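Local coordinates for protein methyl-coenzyme M reductase subunit beta (Methanosarcina barkeri, PDB 1E6Y) that forms the beta subunit of methyl-coenzyme M reductase, which releases methane from methyl-coenzyme M with coenzyme B as reductant in the last step of methanogenesis, at residues I6-D9 with L13-S16. Residues are numbered along the deposited sequence; the frame is centred on the assembly and turned at random.
Sequences IYDD and LLES
Tyr7 CG stands anti to its own carbonyl carbon (chi1 -74°), which swings the phenol ring across the hairpin to Leu13, whose CG lies anti to its backbone N (chi1 176°) and carries CD1 back over the ring. Leu13 CA sits above one ring face, offset toward the rim, in a CH-pi contact 4.0 Å from the Tyr7 centroid, while Leu13 CD1 reaches Tyr7 CE1 at 3.8 Å. With an alanine at Tyr7 the ring would be gone, and Leu13 CA and CD1 would probably lose the flat surface they pack on. Next to this non-hydrogen-bonded pair comes a classic beta bulge: Leu14 and Glu15 both face Ile6. Ile6 O accepts two backbone N-H groups, firmly from Leu14 N at 2.8 Å and weakly from Glu15 N at 3.3 Å; in return Ile6 N donates to Glu15 O at 2.8 Å. At the bulge the CA-CB bond of Leu14 points toward the first strand, and Leu14 CD1 lies 3.7 Å from Asp8 CB, the two side chains crossing at about a right angle. Asp8 OD2 itself takes the backbone N-H groups of Arg10 and Lys12, tying down the turn. This N-terminal hairpin of strands 3-7 and 13-19 lies far from the coenzyme sites; Asn243 ND2 hydrogen-bonds to Asp8 O, and helix 425-429 packs against Ile6 and Leu14 through Ile426.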
loop_
_atom_site.group_PDB
_atom_site.type_symbol
_atom_site.label_atom_id
_atom_site.label_comp_id
_atom_site.label_asym_id
_atom_site.label_seq_id
_atom_site.Cartn_x
_atom_site.Cartn_y
_atom_site.Cartn_z
ATOM N N ILE E 6 6.892 -18.445 -40.586
ATOM C CA ILE E 6 6.900 -18.965 -39.220
ATOM C C ILE E 6 7.423 -20.399 -39.193
ATOM O O ILE E 6 6.946 -21.257 -39.936
ATOM C CB ILE E 6 5.480 -18.926 -38.590
ATOM C CG1 ILE E 6 4.968 -17.482 -38.527
ATOM C CG2 ILE E 6 5.497 -19.553 -37.201
ATOM C CD1 ILE E 6 5.845 -16.542 -37.720
ATOM N N TYR E 7 8.449 -20.628 -38.379
ATOM C CA TYR E 7 9.024 -21.958 -38.177
ATOM C C TYR E 7 8.785 -22.406 -36.737
ATOM O O TYR E 7 8.817 -21.581 -35.819
ATOM C CB TYR E 7 10.533 -21.932 -38.447
ATOM C CG TYR E 7 10.911 -21.836 -39.909
ATOM C CD1 TYR E 7 10.728 -20.648 -40.622
ATOM C CD2 TYR E 7 11.491 -22.918 -40.571
ATOM C CE1 TYR E 7 11.110 -20.543 -41.952
ATOM C CE2 TYR E 7 11.878 -22.824 -41.900
ATOM C CZ TYR E 7 11.682 -21.635 -42.584
ATOM O OH TYR E 7 12.038 -21.546 -43.908
ATOM N N ASP E 8 8.591 -23.708 -36.529
ATOM C CA ASP E 8 8.377 -24.215 -35.176
ATOM C C ASP E 8 9.668 -24.357 -34.374
ATOM O O ASP E 8 10.750 -23.997 -34.842
ATOM C CB ASP E 8 7.588 -25.544 -35.187
ATOM C CG ASP E 8 8.345 -26.706 -35.845
ATOM O OD1 ASP E 8 7.695 -27.734 -36.118
ATOM O OD2 ASP E 8 9.573 -26.632 -36.051
ATOM N N ASP E 9 9.541 -24.908 -33.172
ATOM C CA ASP E 9 10.665 -25.051 -32.252
ATOM C C ASP E 9 11.756 -26.001 -32.750
ATOM O O ASP E 9 12.875 -25.976 -32.241
ATOM C CB ASP E 9 10.158 -25.517 -30.883
ATOM C CG ASP E 9 9.427 -26.847 -30.949
ATOM O OD1 ASP E 9 9.780 -27.759 -30.174
ATOM O OD2 ASP E 9 8.490 -26.976 -31.762
ATOM N N LEU E 13 9.313 -25.385 -41.225
ATOM C CA LEU E 13 8.395 -24.369 -41.737
ATOM C C LEU E 13 6.940 -24.725 -41.428
ATOM O O LEU E 13 6.491 -25.837 -41.710
ATOM C CB LEU E 13 8.577 -24.207 -43.251
ATOM C CG LEU E 13 7.637 -23.251 -43.993
ATOM C CD1 LEU E 13 7.888 -21.821 -43.552
ATOM C CD2 LEU E 13 7.859 -23.387 -45.489
ATOM N N LEU E 14 6.216 -23.781 -40.832
ATOM C CA LEU E 14 4.806 -23.980 -40.524
ATOM C C LEU E 14 3.915 -23.221 -41.497
ATOM O O LEU E 14 2.942 -23.768 -42.016
ATOM C CB LEU E 14 4.506 -23.530 -39.092
ATOM C CG LEU E 14 5.192 -24.312 -37.972
ATOM C CD1 LEU E 14 4.726 -23.779 -36.626
ATOM C CD2 LEU E 14 4.881 -25.800 -38.101
ATOM N N GLU E 15 4.240 -21.952 -41.725
ATOM C CA GLU E 15 3.457 -21.105 -42.614
ATOM C C GLU E 15 4.344 -20.030 -43.228
ATOM O O GLU E 15 5.159 -19.420 -42.539
ATOM C CB GLU E 15 2.310 -20.450 -41.842
ATOM C CG GLU E 15 1.258 -19.804 -42.732
ATOM C CD GLU E 15 0.235 -18.987 -41.955
ATOM O OE1 GLU E 15 0.103 -19.176 -40.726
ATOM O OE2 GLU E 15 -0.443 -18.148 -42.583
ATOM N N SER E 16 4.165 -19.786 -44.521
ATOM C CA SER E 16 4.947 -18.777 -45.225
ATOM C C SER E 16 4.156 -17.491 -45.402
ATOM O O SER E 16 2.929 -17.494 -45.325
ATOM C CB SER E 16 5.376 -19.301 -46.593
ATOM O OG SER E 16 6.176 -20.462 -46.462
#